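Local coordinates for erythrocyte membrane protein 1 (Plasmodium falciparum, PDB 6S8T), which probably mediates binding to host cell surface receptors, this chain being the ICAM-1-binding DBLbeta domain of a much longer PfEMP1 protein, at residues Q116-S121 / K150-E155; Y184-L189 / Q259-M264. All blocks are in the same frame, centred on the assembly; numbering follows the deposited sequence.

How the contacts relate
From the N terminus, contact 1 comes first. It closes over 28 mostly helical residues, bringing the loop at 116-121 back onto helix 137-163 at 150-155. The chain then enters helix 172-194. Contact 2 opens there at 184-189 and closes 69 residues later, when helix 246-268 packs against it at 259-264. The two closures neither nest nor cross; they follow in series, with centres about 10 Å apart. They also touch. The M118 methyl rests on S185 and L189, D152 probably hydrogen-bonds to S185, and K150 packs on the backbone of A263. One loop and three helices of the Duffy binding region are thereby joined.

Contact 1: residues Q116-S121 / K150-E155; sequences QHMCTS and KMDADE
The carboxylate of D152 is the flat group here, and residues 118 and 119 approach it from the same face. M118 CG leans over that face, 3.6 Å from D152 OD2 and as near to OD1. The backbone N of C119 donates a hydrogen bond to D152 OD1 over 2.9 Å. The bond is fairly straight at the hydrogen, 163°, but the donor stands above the carboxylate plane, 52° out of it. D152 CG is anti to the backbone N (chi1 -169°), which carries the acid off helix 137-163 to the loop. The extended M118 side chain runs across D152 at about a right angle.

C119 CB packs against the same acceptor, 3.6 Å from D152 OD1. Apolar contact comes from C119 SG, which lies 4.0 Å from E155 CB, one helical turn further on. The same sulfur forms the disulfide with C80, so the loop is tied covalently to an earlier part of the chain just where it meets the helix. C119 is also the centre of an inverse gamma turn, with a weak bond from T120 N to M118 O.

The buried D152 carboxylate has several partners. OD1 also takes a salt bridge from R89, and OD2 probably hydrogen-bonds to S185. Together with the C119 N-H, they would be expected to stabilise a negative charge and limit rotation of the group. The E155 carboxylate pairs instead with R159 on its own helix.

Within the Duffy binding region, 116-121 links helix 113-116 to helix 121-124. It lies against the middle of helix 137-163, and M118 reaches on to S185, D188 and L189 of helix 172-194.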
ATOM      1  N   GLN A 116       7.821  -1.821   3.733  1.00 31.84           N
ATOM      2  CA  GLN A 116       9.168  -2.355   3.913  1.00 41.18           C
ATOM      3  C   GLN A 116       9.344  -2.991   5.288  1.00 42.58           C
ATOM      4  O   GLN A 116      10.033  -4.008   5.422  1.00 44.54           O
ATOM      5  CB  GLN A 116      10.199  -1.248   3.699  1.00 46.80           C
ATOM      6  CG  GLN A 116      11.630  -1.681   3.951  1.00 54.06           C
ATOM      7  CD  GLN A 116      12.628  -0.611   3.573  1.00 64.38           C
ATOM      8  OE1 GLN A 116      12.425   0.128   2.610  1.00 69.03           O
ATOM      9  NE2 GLN A 116      13.712  -0.515   4.336  1.00 67.73           N
ATOM     10  N   HIS A 117       8.733  -2.413   6.321  1.00 39.80           N
ATOM     11  CA  HIS A 117       8.862  -2.918   7.684  1.00 44.39           C
ATOM     12  C   HIS A 117       7.621  -3.678   8.142  1.00 40.98           C
ATOM     13  O   HIS A 117       7.302  -3.695   9.336  1.00 37.36           O
ATOM     14  CB  HIS A 117       9.179  -1.771   8.644  1.00 43.20           C
ATOM     15  CG  HIS A 117      10.367  -0.959   8.232  1.00 41.98           C
ATOM     16  ND1 HIS A 117      11.639  -1.483   8.163  1.00 44.96           N
ATOM     17  CD2 HIS A 117      10.473   0.337   7.856  1.00 41.15           C
ATOM     18  CE1 HIS A 117      12.480  -0.543   7.770  1.00 44.98           C
ATOM     19  NE2 HIS A 117      11.799   0.572   7.581  1.00 44.24           N
ATOM     20  N   MET A 118       6.923  -4.316   7.208  1.00 38.75           N
ATOM     21  CA  MET A 118       5.736  -5.096   7.526  1.00 36.39           C
ATOM     22  C   MET A 118       6.107  -6.336   8.340  1.00 36.01           C
ATOM     23  O   MET A 118       7.169  -6.934   8.152  1.00 39.80           O
ATOM     24  CB  MET A 118       5.028  -5.490   6.228  1.00 33.10           C
ATOM     25  CG  MET A 118       3.575  -5.892   6.362  1.00 36.82           C
ATOM     26  SD  MET A 118       2.764  -5.912   4.747  1.00 41.99           S
ATOM     27  CE  MET A 118       1.287  -6.847   5.131  1.00 36.79           C
ATOM     28  N   CYS A 119       5.213  -6.723   9.258  1.00 36.66           N
ATOM     29  CA  CYS A 119       5.474  -7.830  10.186  1.00 41.15           C
ATOM     30  C   CYS A 119       5.068  -9.158   9.548  1.00 44.69           C
ATOM     31  O   CYS A 119       4.002  -9.715   9.815  1.00 47.22           O
ATOM     32  CB  CYS A 119       4.741  -7.614  11.506  1.00 43.37           C
ATOM     33  SG  CYS A 119       5.262  -6.183  12.487  1.00 48.73           S
ATOM     34  N   THR A 120       5.958  -9.689   8.708  1.00 42.80           N
ATOM     35  CA  THR A 120       5.728 -10.960   8.027  1.00 42.27           C
ATOM     36  C   THR A 120       6.842 -11.965   8.309  1.00 44.37           C
ATOM     37  O   THR A 120       7.071 -12.884   7.521  1.00 46.23           O
ATOM     38  CB  THR A 120       5.581 -10.746   6.523  1.00 42.99           C
ATOM     39  OG1 THR A 120       6.754 -10.097   6.019  1.00 44.90           O
ATOM     40  CG2 THR A 120       4.364  -9.888   6.226  1.00 41.58           C
ATOM     41  N   SER A 121       7.527 -11.811   9.446  1.00 42.62           N
ATOM     42  CA  SER A 121       8.692 -12.639   9.734  1.00 45.36           C
ATOM     43  C   SER A 121       8.313 -14.099   9.961  1.00 48.45           C
ATOM     44  O   SER A 121       9.088 -14.997   9.612  1.00 49.21           O
ATOM     45  CB  SER A 121       9.438 -12.082  10.947  1.00 50.43           C
ATOM     46  OG  SER A 121      10.612 -12.824  11.211  1.00 57.27           O
ATOM     47  N   LYS A 150      -2.829  -9.748  12.528  1.00 43.98           N
ATOM     48  CA  LYS A 150      -3.152  -9.145  13.820  1.00 46.51           C
ATOM     49  C   LYS A 150      -1.952  -8.411  14.409  1.00 43.92           C
ATOM     50  O   LYS A 150      -2.083  -7.283  14.901  1.00 43.36           O
ATOM     51  CB  LYS A 150      -3.656 -10.209  14.794  1.00 50.20           C
ATOM     52  CG  LYS A 150      -3.758  -9.719  16.235  1.00 55.06           C
ATOM     53  CD  LYS A 150      -4.318 -10.784  17.165  1.00 56.64           C
ATOM     54  CE  LYS A 150      -4.254 -10.338  18.616  1.00 64.56           C
ATOM     55  NZ  LYS A 150      -2.849 -10.107  19.069  1.00 69.62           N
ATOM     56  N   MET A 151      -0.770  -9.033  14.371  1.00 42.85           N
ATOM     57  CA  MET A 151       0.412  -8.388  14.935  0.50 44.92           C
ATOM     58  C   MET A 151       0.856  -7.191  14.103  1.00 44.00           C
ATOM     59  O   MET A 151       1.383  -6.220  14.655  1.00 39.64           O
ATOM     60  CB  MET A 151       1.554  -9.397  15.073  0.50 47.28           C
ATOM     61  CG  MET A 151       1.262 -10.533  16.045  0.50 50.42           C
ATOM     62  SD  MET A 151       2.683 -11.602  16.359  0.50 54.04           S
ATOM     63  CE  MET A 151       3.782 -10.475  17.213  0.50 54.92           C
ATOM     64  N   ASP A 152       0.653  -7.233  12.783  1.00 37.94           N
ATOM     65  CA  ASP A 152       1.035  -6.085  11.964  1.00 37.02           C
ATOM     66  C   ASP A 152       0.089  -4.912  12.197  1.00 39.99           C
ATOM     67  O   ASP A 152       0.524  -3.754  12.230  1.00 42.09           O
ATOM     68  CB  ASP A 152       1.070  -6.468  10.480  1.00 34.64           C
ATOM     69  CG  ASP A 152       1.712  -5.391   9.612  1.00 37.19           C
ATOM     70  OD1 ASP A 152       2.896  -5.052   9.844  1.00 38.15           O
ATOM     71  OD2 ASP A 152       1.034  -4.885   8.693  1.00 36.72           O
ATOM     72  N   ALA A 153      -1.206  -5.193  12.373  1.00 39.52           N
ATOM     73  CA  ALA A 153      -2.158  -4.133  12.692  1.00 38.58           C
ATOM     74  C   ALA A 153      -1.861  -3.511  14.051  1.00 41.33           C
ATOM     75  O   ALA A 153      -1.956  -2.288  14.215  1.00 41.39           O
ATOM     76  CB  ALA A 153      -3.583  -4.680  12.655  1.00 36.98           C
ATOM     77  N   ASP A 154      -1.512  -4.334  15.041  1.00 45.55           N
ATOM     78  CA  ASP A 154      -1.190  -3.799  16.361  1.00 47.35           C
ATOM     79  C   ASP A 154       0.077  -2.952  16.314  1.00 45.21           C
ATOM     80  O   ASP A 154       0.152  -1.902  16.962  1.00 44.68           O
ATOM     81  CB  ASP A 154      -1.049  -4.943  17.366  1.00 54.00           C
ATOM     82  CG  ASP A 154      -0.780  -4.454  18.780  1.00 72.87           C
ATOM     83  OD1 ASP A 154      -1.643  -3.748  19.347  1.00 79.20           O
ATOM     84  OD2 ASP A 154       0.296  -4.780  19.328  1.00 78.13           O
ATOM     85  N   GLU A 155       1.072  -3.379  15.533  1.00 45.62           N
ATOM     86  CA  GLU A 155       2.313  -2.620  15.424  1.00 47.05           C
ATOM     87  C   GLU A 155       2.107  -1.302  14.686  1.00 48.88           C
ATOM     88  O   GLU A 155       2.775  -0.308  14.998  1.00 53.93           O
ATOM     89  CB  GLU A 155       3.379  -3.460  14.722  1.00 49.60           C
ATOM     90  CG  GLU A 155       4.798  -2.943  14.890  1.00 55.46           C
ATOM     91  CD  GLU A 155       5.332  -3.155  16.295  1.00 63.74           C
ATOM     92  OE1 GLU A 155       4.832  -4.059  16.994  1.00 66.41           O
ATOM     93  OE2 GLU A 155       6.252  -2.415  16.703  1.00 68.90           O
TER

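Contact 2: residues Y184-L189 / Q259-M264; sequences YSFADL and QVWRAM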
ATOM      1  N   TYR A 184      -4.216  -0.539   3.936  1.00 27.40           N
ATOM      2  CA  TYR A 184      -3.105  -0.778   3.018  1.00 26.91           C
ATOM      3  C   TYR A 184      -2.369  -2.070   3.358  1.00 31.84           C
ATOM      4  O   TYR A 184      -1.936  -2.799   2.457  1.00 36.31           O
ATOM      5  CB  TYR A 184      -2.133   0.403   3.047  1.00 28.02           C
ATOM      6  CG  TYR A 184      -2.680   1.702   2.492  1.00 33.62           C
ATOM      7  CD1 TYR A 184      -3.528   1.709   1.390  1.00 37.35           C
ATOM      8  CD2 TYR A 184      -2.339   2.924   3.069  1.00 35.66           C
ATOM      9  CE1 TYR A 184      -4.023   2.895   0.876  1.00 37.59           C
ATOM     10  CE2 TYR A 184      -2.833   4.116   2.566  1.00 34.78           C
ATOM     11  CZ  TYR A 184      -3.674   4.093   1.467  1.00 36.86           C
ATOM     12  OH  TYR A 184      -4.169   5.272   0.956  1.00 38.01           O
ATOM     13  N   SER A 185      -2.201  -2.364   4.652  1.00 30.76           N
ATOM     14  CA  SER A 185      -1.506  -3.586   5.051  0.50 28.50           C
ATOM     15  C   SER A 185      -2.336  -4.823   4.738  1.00 28.96           C
ATOM     16  O   SER A 185      -1.791  -5.861   4.345  1.00 34.08           O
ATOM     17  CB  SER A 185      -1.169  -3.538   6.541  0.50 30.70           C
ATOM     18  OG  SER A 185      -0.805  -4.824   7.020  0.50 27.24           O
ATOM     19  N   PHE A 186      -3.656  -4.737   4.922  1.00 28.58           N
ATOM     20  CA  PHE A 186      -4.536  -5.836   4.534  1.00 30.13           C
ATOM     21  C   PHE A 186      -4.451  -6.100   3.033  1.00 32.25           C
ATOM     22  O   PHE A 186      -4.468  -7.255   2.594  1.00 33.85           O
ATOM     23  CB  PHE A 186      -5.976  -5.519   4.952  1.00 31.63           C
ATOM     24  CG  PHE A 186      -7.023  -6.393   4.305  1.00 31.71           C
ATOM     25  CD1 PHE A 186      -7.237  -7.691   4.745  1.00 33.49           C
ATOM     26  CD2 PHE A 186      -7.815  -5.902   3.277  1.00 33.84           C
ATOM     27  CE1 PHE A 186      -8.211  -8.492   4.156  1.00 34.56           C
ATOM     28  CE2 PHE A 186      -8.790  -6.696   2.683  1.00 32.09           C
ATOM     29  CZ  PHE A 186      -8.988  -7.992   3.126  1.00 32.14           C
ATOM     30  N   ALA A 187      -4.335  -5.039   2.232  1.00 30.38           N
ATOM     31  CA  ALA A 187      -4.265  -5.219   0.785  1.00 32.81           C
ATOM     32  C   ALA A 187      -2.905  -5.760   0.359  1.00 35.84           C
ATOM     33  O   ALA A 187      -2.825  -6.615  -0.530  1.00 31.91           O
ATOM     34  CB  ALA A 187      -4.569  -3.900   0.078  1.00 30.03           C
ATOM     35  N   ASP A 188      -1.826  -5.275   0.987  1.00 33.24           N
ATOM     36  CA  ASP A 188      -0.491  -5.788   0.688  1.00 27.38           C
ATOM     37  C   ASP A 188      -0.381  -7.271   1.016  1.00 28.50           C
ATOM     38  O   ASP A 188       0.246  -8.032   0.269  1.00 32.73           O
ATOM     39  CB  ASP A 188       0.568  -4.996   1.462  1.00 23.73           C
ATOM     40  CG  ASP A 188       0.840  -3.625   0.858  1.00 33.46           C
ATOM     41  OD1 ASP A 188       0.351  -3.341  -0.263  1.00 31.18           O
ATOM     42  OD2 ASP A 188       1.547  -2.826   1.508  1.00 24.55           O
ATOM     43  N   LEU A 189      -0.978  -7.701   2.133  1.00 32.13           N
ATOM     44  CA  LEU A 189      -0.882  -9.103   2.530  1.00 35.49           C
ATOM     45  C   LEU A 189      -1.607 -10.005   1.538  1.00 34.98           C
ATOM     46  O   LEU A 189      -1.133 -11.103   1.228  1.00 36.91           O
ATOM     47  CB  LEU A 189      -1.434  -9.288   3.945  1.00 37.16           C
ATOM     48  CG  LEU A 189      -1.294 -10.660   4.608  1.00 40.59           C
ATOM     49  CD1 LEU A 189       0.151 -11.143   4.587  1.00 41.33           C
ATOM     50  CD2 LEU A 189      -1.817 -10.618   6.044  1.00 42.39           C
ATOM     51  N   GLN A 259     -11.946 -13.533   7.067  1.00 42.22           N
ATOM     52  CA  GLN A 259     -11.373 -13.961   8.340  0.50 44.65           C
ATOM     53  C   GLN A 259     -10.027 -13.302   8.592  1.00 44.69           C
ATOM     54  O   GLN A 259      -9.631 -13.119   9.749  1.00 47.67           O
ATOM     55  CB  GLN A 259     -11.231 -15.483   8.374  0.50 44.51           C
ATOM     56  CG  GLN A 259     -12.552 -16.228   8.424  0.50 46.47           C
ATOM     57  CD  GLN A 259     -12.370 -17.733   8.415  0.50 48.91           C
ATOM     58  OE1 GLN A 259     -12.258 -18.349   7.354  0.50 49.56           O
ATOM     59  NE2 GLN A 259     -12.338 -18.334   9.600  0.50 51.68           N
ATOM     60  N   VAL A 260      -9.309 -12.943   7.526  1.00 40.47           N
ATOM     61  CA  VAL A 260      -8.057 -12.218   7.694  1.00 40.01           C
ATOM     62  C   VAL A 260      -8.331 -10.811   8.211  1.00 40.64           C
ATOM     63  O   VAL A 260      -7.683 -10.345   9.157  1.00 38.85           O
ATOM     64  CB  VAL A 260      -7.273 -12.204   6.368  1.00 34.46           C
ATOM     65  CG1 VAL A 260      -6.066 -11.292   6.471  1.00 32.28           C
ATOM     66  CG2 VAL A 260      -6.848 -13.624   5.998  1.00 33.80           C
ATOM     67  N   TRP A 261      -9.317 -10.125   7.620  1.00 38.37           N
ATOM     68  CA  TRP A 261      -9.676  -8.788   8.083  1.00 38.45           C
ATOM     69  C   TRP A 261     -10.249  -8.811   9.495  1.00 41.89           C
ATOM     70  O   TRP A 261     -10.095  -7.833  10.237  1.00 41.71           O
ATOM     71  CB  TRP A 261     -10.672  -8.143   7.118  1.00 32.58           C
ATOM     72  CG  TRP A 261     -11.137  -6.781   7.551  1.00 32.27           C
ATOM     73  CD1 TRP A 261     -12.387  -6.438   7.976  1.00 34.21           C
ATOM     74  CD2 TRP A 261     -10.350  -5.585   7.612  1.00 31.41           C
ATOM     75  NE1 TRP A 261     -12.432  -5.100   8.286  1.00 34.57           N
ATOM     76  CE2 TRP A 261     -11.191  -4.555   8.077  1.00 32.86           C
ATOM     77  CE3 TRP A 261      -9.018  -5.285   7.316  1.00 32.54           C
ATOM     78  CZ2 TRP A 261     -10.745  -3.246   8.252  1.00 32.74           C
ATOM     79  CZ3 TRP A 261      -8.575  -3.985   7.491  1.00 32.55           C
ATOM     80  CH2 TRP A 261      -9.436  -2.982   7.953  1.00 33.19           C
ATOM     81  N   ARG A 262     -10.911  -9.905   9.883  1.00 40.40           N
ATOM     82  CA  ARG A 262     -11.411 -10.019  11.250  1.00 44.58           C
ATOM     83  C   ARG A 262     -10.266 -10.023  12.255  1.00 47.93           C
ATOM     84  O   ARG A 262     -10.398  -9.485  13.361  1.00 52.60           O
ATOM     85  CB  ARG A 262     -12.257 -11.282  11.399  1.00 49.58           C
ATOM     86  CG  ARG A 262     -13.732 -11.082  11.107  1.00 59.26           C
ATOM     87  CD  ARG A 262     -14.501 -12.390  11.232  1.00 68.00           C
ATOM     88  NE  ARG A 262     -14.135 -13.132  12.437  1.00 75.18           N
ATOM     89  CZ  ARG A 262     -14.719 -12.976  13.621  1.00 80.45           C
ATOM     90  NH1 ARG A 262     -15.701 -12.098  13.770  1.00 84.41           N
ATOM     91  NH2 ARG A 262     -14.319 -13.699  14.659  1.00 79.74           N
ATOM     92  N   ALA A 263      -9.134 -10.626  11.888  1.00 46.47           N
ATOM     93  CA  ALA A 263      -7.979 -10.630  12.778  1.00 47.09           C
ATOM     94  C   ALA A 263      -7.431  -9.225  12.984  1.00 51.14           C
ATOM     95  O   ALA A 263      -6.917  -8.912  14.064  1.00 56.82           O
ATOM     96  CB  ALA A 263      -6.895 -11.556  12.225  1.00 43.50           C
ATOM     97  N   MET A 264      -7.543  -8.367  11.968  1.00 46.30           N
ATOM     98  CA  MET A 264      -7.136  -6.974  12.096  1.00 45.74           C
ATOM     99  C   MET A 264      -8.174  -6.128  12.822  1.00 48.36           C
ATOM    100  O   MET A 264      -7.814  -5.109  13.425  1.00 49.63           O
ATOM    101  CB  MET A 264      -6.848  -6.382  10.711  1.00 43.74           C
ATOM    102  CG  MET A 264      -5.614  -6.970  10.031  1.00 44.97           C
ATOM    103  SD  MET A 264      -5.306  -6.273   8.394  1.00 46.62           S
ATOM    104  CE  MET A 264      -3.609  -6.771   8.111  1.00 41.74           C
TER
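F186 and W261 form the aromatic centre of a buried helix-helix contact between helix 172-194 and helix 246-268, inside the Duffy binding region. The two short segments run roughly antiparallel, at 145°, with axes 10.8 Å apart. The interface is almost wholly apolar.

The pair is T-shaped. The six-membered ring of W261 turns its edge toward one face of F186, with centroids 5.3 Å apart and planes at 67°. W261 CE3 makes the closest approach, 3.8 Å from F186 CG. W261 CB lies over the same face of F186, toward its rim, 3.9 Å from F186 CE1. F186 CG stands anti to the backbone N (chi1 165°), which sends the ring across to the other helix. V260 meets this ring at its edge, near the ring plane, with CG1 4.2 Å from F186 CD1. The same methyl touches L189 CD2 at 4.3 Å, one turn along from F186.

Such helix packing is in keeping with the DBL fold, which is built mainly of helices. Helix 137-163 borders the interface too: V145 touches V260, and A149 touches both L189 and M264.

M264 packs at the base of the F186 side chain. Its SD lies 3.6 Å from F186 CB, and it makes an oblique Met-aromatic contact with the ring. From there the extended chain carries the methyl over the start of the opposing segment, where M264 CE is 3.8 Å from the backbone N of F186. W261 spends its indole N-H outside the pair, on the backbone O of Y280, which should help fix the turn of its ring.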